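Local coordinates for protein anaphase-promoting complex subunit cut9 (Schizosaccharomyces pombe, PDB 2XPI) that is a tetratricopeptide-repeat component of the anaphase-promoting complex, the E3 ubiquitin ligase that controls progress through mitosis and G1, at residues A[166-170]-A[209-213]; A[194-200]-A[229-233]; A[203-208]-A[222-226]. All blocks are in the same frame, centred on the assembly; numbering follows the deposited sequence.

Interaction 1 (A[166-170]-A[209-213]); sequences WQGAL and VYTNL
The hydroxyl of Tyr210 is hydrogen-bonded to both Glu175 O and Arg218 NH2, and these two partners fix a ring whose CE1 lies 4.2 Å from Leu170 CD2. The setting is a junction between successive tetratricopeptide repeats: helix 166-173 of TPR 3 packs against the C-terminal end of helix 198-212, which opens TPR 4. The contact is apolar packing plus a CH-pi contact from Asn212. Val209 sits in the middle and splits its branches between partners. With CG1 anti to the backbone N (chi1 165°), that methyl lies against both methyls of Leu170, 3.6 Å from Leu170 CD2, while CG2 turns to Ala169 CB and to the edge of the Trp166 ring. Farther along, the Asn212 side chain is laid over one face of the indole. Its amide plane is tilted 12° from the ring plane, and CB makes a CH-pi contact 3.6 Å from the centroid of the Trp166 six-membered ring. Asn212 ND2 also bonds to Gln208 O, one turn back, which helps keep the amide flat on the indole. An alanine in place of Trp166 would probably leave the Asn212 side chain without the surface it lies on and open a gap beside Val209 CG2. Leu213 completes the seam: CD1 meets Leu170 CD2 tip to tip at 3.9 Å, and CD2 reaches Trp166 CB at 3.8 Å.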
loop_
_atom_site.group_PDB
_atom_site.type_symbol
_atom_site.label_atom_id
_atom_site.label_comp_id
_atom_site.label_asym_id
_atom_site.label_seq_id
_atom_site.Cartn_x
_atom_site.Cartn_y
_atom_site.Cartn_z
ATOM N N TRP A 166 -6.387 2.041 -19.244
ATOM C CA TRP A 166 -5.436 1.654 -20.283
ATOM C C TRP A 166 -5.478 2.551 -21.505
ATOM O O TRP A 166 -4.439 2.879 -22.068
ATOM C CB TRP A 166 -5.626 0.199 -20.689
ATOM C CG TRP A 166 -5.614 -0.723 -19.535
ATOM C CD1 TRP A 166 -6.595 -1.600 -19.180
ATOM C CD2 TRP A 166 -4.581 -0.857 -18.560
ATOM N NE1 TRP A 166 -6.234 -2.278 -18.045
ATOM C CE2 TRP A 166 -5.002 -1.839 -17.639
ATOM C CE3 TRP A 166 -3.343 -0.238 -18.368
ATOM C CZ2 TRP A 166 -4.230 -2.218 -16.538
ATOM C CZ3 TRP A 166 -2.566 -0.625 -17.276
ATOM C CH2 TRP A 166 -3.015 -1.606 -16.379
ATOM N N GLN A 167 -6.678 2.939 -21.914
ATOM C CA GLN A 167 -6.836 3.864 -23.029
ATOM C C GLN A 167 -6.403 5.279 -22.624
ATOM O O GLN A 167 -5.746 5.973 -23.389
ATOM C CB GLN A 167 -8.284 3.835 -23.549
ATOM C CG GLN A 167 -8.604 4.829 -24.670
ATOM C CD GLN A 167 -7.618 4.763 -25.824
ATOM O OE1 GLN A 167 -7.029 5.782 -26.208
ATOM N NE2 GLN A 167 -7.423 3.562 -26.381
ATOM N N GLY A 168 -6.760 5.698 -21.415
ATOM C CA GLY A 168 -6.264 6.954 -20.883
ATOM C C GLY A 168 -4.752 7.030 -21.020
ATOM O O GLY A 168 -4.228 7.915 -21.708
ATOM N N ALA A 169 -4.057 6.084 -20.383
ATOM C CA ALA A 169 -2.598 6.016 -20.437
ATOM C C ALA A 169 -2.061 6.055 -21.869
ATOM O O ALA A 169 -1.028 6.680 -22.139
ATOM C CB ALA A 169 -2.110 4.785 -19.728
ATOM N N LEU A 170 -2.755 5.395 -22.790
ATOM C CA LEU A 170 -2.315 5.375 -24.179
ATOM C C LEU A 170 -2.543 6.712 -24.882
ATOM O O LEU A 170 -1.717 7.122 -25.696
ATOM C CB LEU A 170 -2.990 4.245 -24.944
ATOM C CG LEU A 170 -2.088 3.129 -25.464
ATOM C CD1 LEU A 170 -0.791 3.022 -24.667
ATOM C CD2 LEU A 170 -2.843 1.812 -25.466
ATOM N N VAL A 209 1.263 -1.129 -20.410
ATOM C CA VAL A 209 -0.104 -1.037 -20.907
ATOM C C VAL A 209 -0.366 -2.200 -21.865
ATOM O O VAL A 209 -1.308 -2.979 -21.685
ATOM C CB VAL A 209 -0.354 0.312 -21.649
ATOM C CG1 VAL A 209 -1.631 0.244 -22.470
ATOM C CG2 VAL A 209 -0.409 1.467 -20.669
ATOM N N TYR A 210 0.481 -2.317 -22.884
ATOM C CA TYR A 210 0.321 -3.360 -23.890
ATOM C C TYR A 210 0.287 -4.762 -23.295
ATOM O O TYR A 210 -0.399 -5.634 -23.808
ATOM C CB TYR A 210 1.396 -3.244 -24.959
ATOM C CG TYR A 210 1.045 -2.204 -25.986
ATOM C CD1 TYR A 210 -0.247 -2.118 -26.485
ATOM C CD2 TYR A 210 1.994 -1.320 -26.469
ATOM C CE1 TYR A 210 -0.582 -1.183 -27.420
ATOM C CE2 TYR A 210 1.660 -0.378 -27.415
ATOM C CZ TYR A 210 0.370 -0.315 -27.878
ATOM O OH TYR A 210 0.026 0.619 -28.816
ATOM N N THR A 211 1.022 -4.976 -22.211
ATOM C CA THR A 211 0.972 -6.238 -21.510
ATOM C C THR A 211 -0.437 -6.469 -20.974
ATOM O O THR A 211 -0.967 -7.581 -21.054
ATOM C CB THR A 211 1.965 -6.247 -20.353
ATOM O OG1 THR A 211 3.288 -6.071 -20.869
ATOM C CG2 THR A 211 1.889 -7.553 -19.589
ATOM N N ASN A 212 -1.047 -5.415 -20.436
ATOM C CA ASN A 212 -2.373 -5.529 -19.837
ATOM C C ASN A 212 -3.488 -5.609 -20.853
ATOM O O ASN A 212 -4.589 -6.032 -20.521
ATOM C CB ASN A 212 -2.637 -4.396 -18.855
ATOM C CG ASN A 212 -1.914 -4.597 -17.533
ATOM O OD1 ASN A 212 -2.291 -5.456 -16.739
ATOM N ND2 ASN A 212 -0.866 -3.803 -17.295
ATOM N N LEU A 213 -3.208 -5.207 -22.089
ATOM C CA LEU A 213 -4.147 -5.404 -23.191
ATOM C C LEU A 213 -3.839 -6.723 -23.925
ATOM O O LEU A 213 -4.522 -7.124 -24.881
ATOM C CB LEU A 213 -4.090 -4.209 -24.140
ATOM C CG LEU A 213 -4.410 -2.882 -23.448
ATOM C CD1 LEU A 213 -4.248 -1.701 -24.408
ATOM C CD2 LEU A 213 -5.803 -2.898 -22.817
#

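Interaction 2 (A[194-200]-A[229-233]); sequences GGIKLEA and VDAKC
An Asx turn inside a type I beta turn, Asp230 to Cys233, carries the chain from helix 216-229 of TPR 4 toward helix 234-242, and it packs on the loop 194-197 that leads into helix 198-212. Asp230 does most of the work. Its OD1 takes the backbone N of Lys232 through the anti lone pair at 2.7 Å, closing the Asx turn, while the Lys232 ammonium sits on the syn side of both oxygens in a salt bridge, NZ to Asp230 OD2 being 2.9 Å. That same OD2 reaches across to the backbone N of Lys197 at 3.1 Å, met from above the carboxylate plane, so each oxygen accepts from two donors. Lys232 bends at chi3 and chi4 (-51° and -56°), which brings NZ back over its own turn to Gly195 O, 3.1 Å away, approaching above the carbonyl plane; Thr262 O is a further acceptor. Apolar contacts flank this buried polar core. Ile196 CD1 lies 3.5 Å from Lys232 CB, and nearer the start of helix 198-212, Val229 CG1 rests against Ala200 CB and the stem of Glu199, whose carboxylate is held by Gln47 and Asn177. Gln97 of the second subunit donates to Ile196 O, in keeping with the role of TPR 1-7 in homodimerization. The whole is a turn between successive repeats of a TPR array, with Asp230 bonding both to its own turn and to the loop before the helix.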
loop_
_atom_site.group_PDB
_atom_site.type_symbol
_atom_site.label_atom_id
_atom_site.label_comp_id
_atom_site.label_asym_id
_atom_site.label_seq_id
_atom_site.Cartn_x
_atom_site.Cartn_y
_atom_site.Cartn_z
ATOM N N GLY A 194 22.292 11.846 -15.729
ATOM C CA GLY A 194 22.693 10.816 -14.791
ATOM C C GLY A 194 21.577 9.830 -14.485
ATOM O O GLY A 194 21.839 8.737 -13.980
ATOM N N GLY A 195 20.337 10.229 -14.770
ATOM C CA GLY A 195 19.174 9.376 -14.561
ATOM C C GLY A 195 18.693 8.725 -15.839
ATOM O O GLY A 195 19.311 8.913 -16.891
ATOM N N ILE A 196 17.618 7.938 -15.740
ATOM C CA ILE A 196 16.977 7.280 -16.893
ATOM C C ILE A 196 16.276 8.315 -17.766
ATOM O O ILE A 196 15.505 9.117 -17.254
ATOM C CB ILE A 196 15.849 6.309 -16.471
ATOM C CG1 ILE A 196 16.187 5.508 -15.201
ATOM C CG2 ILE A 196 15.406 5.443 -17.656
ATOM C CD1 ILE A 196 17.481 4.882 -15.225
ATOM N N LYS A 197 16.506 8.301 -19.076
ATOM C CA LYS A 197 15.856 9.295 -19.933
ATOM C C LYS A 197 14.371 9.097 -19.836
ATOM O O LYS A 197 13.899 7.994 -19.989
ATOM C CB LYS A 197 16.288 9.146 -21.383
ATOM C CG LYS A 197 17.757 9.395 -21.622
ATOM C CD LYS A 197 18.011 9.613 -23.086
ATOM C CE LYS A 197 19.474 9.920 -23.330
ATOM N NZ LYS A 197 19.693 10.476 -24.700
ATOM N N LEU A 198 13.626 10.158 -19.564
ATOM C CA LEU A 198 12.184 10.022 -19.438
ATOM C C LEU A 198 11.577 9.405 -20.709
ATOM O O LEU A 198 10.532 8.739 -20.660
ATOM C CB LEU A 198 11.538 11.360 -19.073
ATOM C CG LEU A 198 11.653 11.755 -17.596
ATOM C CD1 LEU A 198 11.178 13.186 -17.354
ATOM C CD2 LEU A 198 10.881 10.777 -16.709
ATOM N N GLU A 199 12.236 9.601 -21.845
ATOM C CA GLU A 199 11.812 8.922 -23.062
ATOM C C GLU A 199 11.801 7.397 -22.857
ATOM O O GLU A 199 10.877 6.706 -23.295
ATOM C CB GLU A 199 12.716 9.280 -24.241
ATOM C CG GLU A 199 12.292 8.599 -25.544
ATOM C CD GLU A 199 13.218 8.903 -26.710
ATOM O OE1 GLU A 199 14.141 9.739 -26.548
ATOM O OE2 GLU A 199 13.021 8.300 -27.790
ATOM N N ALA A 200 12.825 6.865 -22.190
ATOM C CA ALA A 200 12.874 5.439 -21.943
ATOM C C ALA A 200 11.707 5.036 -21.068
ATOM O O ALA A 200 10.930 4.137 -21.416
ATOM C CB ALA A 200 14.146 5.073 -21.295
ATOM N N VAL A 229 16.848 3.064 -26.062
ATOM C CA VAL A 229 16.888 4.491 -25.735
ATOM C C VAL A 229 17.843 4.821 -24.577
ATOM O O VAL A 229 18.584 5.807 -24.633
ATOM C CB VAL A 229 15.484 5.048 -25.419
ATOM C CG1 VAL A 229 15.576 6.495 -24.908
ATOM C CG2 VAL A 229 14.592 4.959 -26.639
ATOM N N ASP A 230 17.813 4.000 -23.527
ATOM C CA ASP A 230 18.687 4.189 -22.374
ATOM C C ASP A 230 18.930 2.827 -21.734
ATOM O O ASP A 230 18.020 2.211 -21.189
ATOM C CB ASP A 230 18.059 5.163 -21.359
ATOM C CG ASP A 230 19.036 5.581 -20.246
ATOM O OD1 ASP A 230 19.731 4.697 -19.690
ATOM O OD2 ASP A 230 19.106 6.800 -19.917
ATOM N N ALA A 231 20.173 2.368 -21.805
ATOM C CA ALA A 231 20.556 1.081 -21.249
ATOM C C ALA A 231 20.256 0.961 -19.763
ATOM O O ALA A 231 20.346 -0.124 -19.213
ATOM C CB ALA A 231 22.028 0.829 -21.493
ATOM N N LYS A 232 19.911 2.067 -19.107
ATOM C CA LYS A 232 19.701 2.043 -17.657
ATOM C C LYS A 232 18.273 1.659 -17.276
ATOM O O LYS A 232 17.986 1.376 -16.120
ATOM C CB LYS A 232 20.130 3.357 -16.987
ATOM C CG LYS A 232 21.609 3.684 -17.181
ATOM C CD LYS A 232 22.100 4.847 -16.291
ATOM C CE LYS A 232 21.225 6.096 -16.397
ATOM N NZ LYS A 232 21.101 6.579 -17.787
ATOM N N CYS A 233 17.383 1.616 -18.256
ATOM C CA CYS A 233 16.012 1.163 -18.001
ATOM C C CYS A 233 15.909 -0.347 -17.717
ATOM O O CYS A 233 15.362 -1.129 -18.494
ATOM C CB CYS A 233 15.096 1.544 -19.150
ATOM S SG CYS A 233 13.428 1.461 -18.646
#

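Interaction 3 (A[203-208]-A[222-226]); sequences CYLRGQ and CYKEA
Gly207 CA lies over one face of the Tyr223 ring, 3.9 Å from its centroid in a CH-pi contact, and this is one of two places where the backbones come close. A CB at Gly207 would run into Tyr223 CE1, so the bare glycine is what lets the face of the ring come up against the backbone; its place is consistent with the small residue of the TPR consensus. With CG anti to its carbonyl carbon (chi1 -71°), Tyr223 reaches along 203-208 toward Gln208, passing Tyr204, whose O meets the ring edge and whose CD1 lies 3.7 Å from Tyr223 CE1. The two tyrosine rings are oblique, their planes 33° apart. At the end of the ring, Tyr223 OH makes a weak hydrogen bond of 2.9 Å to Gln208 OE1. The other end of the contact is built from small residues, with Cys203 CB 4.0 Å from Ala226 CB. Cys203 SG there lies 3.5 Å from Glu225 OE2.

Farther out, a water in the plane of the Arg206 guanidinium accepts from Arg206 NH2 at 2.8 Å and donates weakly to Glu225 OE2, linking the opposite charges indirectly. Glu225 OE1 takes its bond from Asn177 ND2, and Arg206 NH1 gives one to Gly174 O; Arg206 and Asn177 together bind a gold(I) cyanide ion. The axes of helices 203-208 and 222-226 approach to 7.6 Å and run nearly antiparallel, at 160°, as in the helical hairpin of one TPR, here TPR 4. Around this hairpin, helix 234-242 covers the two tyrosines, while Leu205 packs on helices 150-162 and 166-173, and Arg206 on 166-173.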
loop_
_atom_site.group_PDB
_atom_site.type_symbol
_atom_site.label_atom_id
_atom_site.label_comp_id
_atom_site.label_asym_id
_atom_site.label_seq_id
_atom_site.Cartn_x
_atom_site.Cartn_y
_atom_site.Cartn_z
ATOM N N CYS A 203 8.329 4.573 -22.659
ATOM C CA CYS A 203 8.203 3.363 -23.487
ATOM C C CYS A 203 7.989 2.168 -22.581
ATOM O O CYS A 203 7.302 1.225 -22.958
ATOM C CB CYS A 203 9.454 3.101 -24.328
ATOM S SG CYS A 203 9.717 4.185 -25.751
ATOM N N TYR A 204 8.600 2.205 -21.397
ATOM C CA TYR A 204 8.422 1.134 -20.440
ATOM C C TYR A 204 6.974 1.145 -20.028
ATOM O O TYR A 204 6.338 0.093 -19.891
ATOM C CB TYR A 204 9.309 1.330 -19.211
ATOM C CG TYR A 204 8.865 0.492 -18.031
ATOM C CD1 TYR A 204 9.101 -0.869 -17.998
ATOM C CD2 TYR A 204 8.187 1.064 -16.960
ATOM C CE1 TYR A 204 8.686 -1.635 -16.933
ATOM C CE2 TYR A 204 7.769 0.305 -15.888
ATOM C CZ TYR A 204 8.019 -1.041 -15.879
ATOM O OH TYR A 204 7.599 -1.810 -14.807
ATOM N N LEU A 205 6.450 2.349 -19.836
ATOM C CA LEU A 205 5.091 2.507 -19.357
ATOM C C LEU A 205 4.169 1.993 -20.442
ATOM O O LEU A 205 3.230 1.238 -20.178
ATOM C CB LEU A 205 4.807 3.969 -19.062
ATOM C CG LEU A 205 4.207 4.328 -17.702
ATOM C CD1 LEU A 205 4.738 3.458 -16.570
ATOM C CD2 LEU A 205 4.470 5.801 -17.437
ATOM N N ARG A 206 4.465 2.383 -21.674
ATOM C CA ARG A 206 3.709 1.894 -22.819
ATOM C C ARG A 206 3.777 0.374 -22.914
ATOM O O ARG A 206 2.811 -0.269 -23.310
ATOM C CB ARG A 206 4.202 2.526 -24.109
ATOM C CG ARG A 206 3.087 3.174 -24.876
ATOM C CD ARG A 206 3.438 3.289 -26.321
ATOM N NE ARG A 206 4.837 3.621 -26.413
ATOM C CZ ARG A 206 5.342 4.791 -26.052
ATOM N NH1 ARG A 206 4.555 5.758 -25.596
ATOM N NH2 ARG A 206 6.643 4.993 -26.163
ATOM N N GLY A 207 4.919 -0.195 -22.547
ATOM C CA GLY A 207 5.062 -1.632 -22.495
ATOM C C GLY A 207 4.105 -2.233 -21.480
ATOM O O GLY A 207 3.457 -3.239 -21.763
ATOM N N GLN A 208 4.010 -1.615 -20.300
ATOM C CA GLN A 208 3.135 -2.108 -19.231
ATOM C C GLN A 208 1.670 -2.137 -19.644
ATOM O O GLN A 208 0.916 -3.033 -19.253
ATOM C CB GLN A 208 3.264 -1.220 -18.009
ATOM C CG GLN A 208 4.546 -1.403 -17.249
ATOM C CD GLN A 208 4.521 -2.647 -16.406
ATOM O OE1 GLN A 208 4.368 -3.749 -16.913
ATOM N NE2 GLN A 208 4.657 -2.475 -15.100
ATOM N N CYS A 222 7.778 -2.355 -27.576
ATOM C CA CYS A 222 7.707 -1.106 -26.843
ATOM C C CYS A 222 8.657 -1.152 -25.554
ATOM O O CYS A 222 9.238 -0.132 -25.172
ATOM C CB CYS A 222 6.207 -0.533 -26.823
ATOM S SG CYS A 222 5.326 -0.628 -28.668
ATOM N N TYR A 223 8.942 -2.340 -24.993
ATOM C CA TYR A 223 10.005 -2.523 -23.945
ATOM C C TYR A 223 11.443 -2.609 -24.486
ATOM O O TYR A 223 12.392 -2.256 -23.790
ATOM C CB TYR A 223 9.867 -3.828 -23.141
ATOM C CG TYR A 223 8.739 -3.979 -22.148
ATOM C CD1 TYR A 223 8.353 -2.929 -21.309
ATOM C CD2 TYR A 223 8.074 -5.208 -22.020
ATOM C CE1 TYR A 223 7.310 -3.091 -20.393
ATOM C CE2 TYR A 223 7.042 -5.380 -21.125
ATOM C CZ TYR A 223 6.656 -4.315 -20.312
ATOM O OH TYR A 223 5.634 -4.490 -19.403
ATOM N N LYS A 224 11.617 -3.186 -25.677
ATOM C CA LYS A 224 12.905 -3.185 -26.364
ATOM C C LYS A 224 13.322 -1.728 -26.593
ATOM O O LYS A 224 14.499 -1.365 -26.478
ATOM C CB LYS A 224 12.791 -3.884 -27.728
ATOM C CG LYS A 224 13.187 -5.377 -27.784
ATOM N N GLU A 225 12.350 -0.885 -26.933
ATOM C CA GLU A 225 12.672 0.487 -27.250
ATOM C C GLU A 225 13.229 1.242 -26.058
ATOM O O GLU A 225 14.185 2.011 -26.209
ATOM C CB GLU A 225 11.484 1.223 -27.833
ATOM C CG GLU A 225 11.882 1.845 -29.133
ATOM C CD GLU A 225 11.118 3.087 -29.461
ATOM O OE1 GLU A 225 11.710 3.974 -30.126
ATOM O OE2 GLU A 225 9.932 3.168 -29.063
ATOM N N ALA A 226 12.629 1.038 -24.885
ATOM C CA ALA A 226 13.146 1.637 -23.665
ATOM C C ALA A 226 14.646 1.377 -23.549
ATOM O O ALA A 226 15.439 2.315 -23.396
ATOM C CB ALA A 226 12.404 1.096 -22.436
HETATM O O HOH W 1 7.345 2.416 -27.095
#

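All three contacts share helix 198-212. Interaction 3 is the hairpin of TPR 4 itself, and its centre lies about 11 Å from the centres of both others, which are about 21 Å from each other. It meets interaction 1 where Thr211 OG1 and Tyr223 OH lie 3.2 Å apart, probably hydrogen-bonded, and where Leu170 CD1 packs on Arg206 CG. Toward interaction 2, Ala226 CB lies 3.9 Å from Cys233 SG. A bound gold(I) cyanide ion lies about 3 Å from the Arg206 side chain; such an ion is also about 4 Å from that of Glu199 and about 10 Å from that of Leu170. Only interaction 2 touches the second subunit.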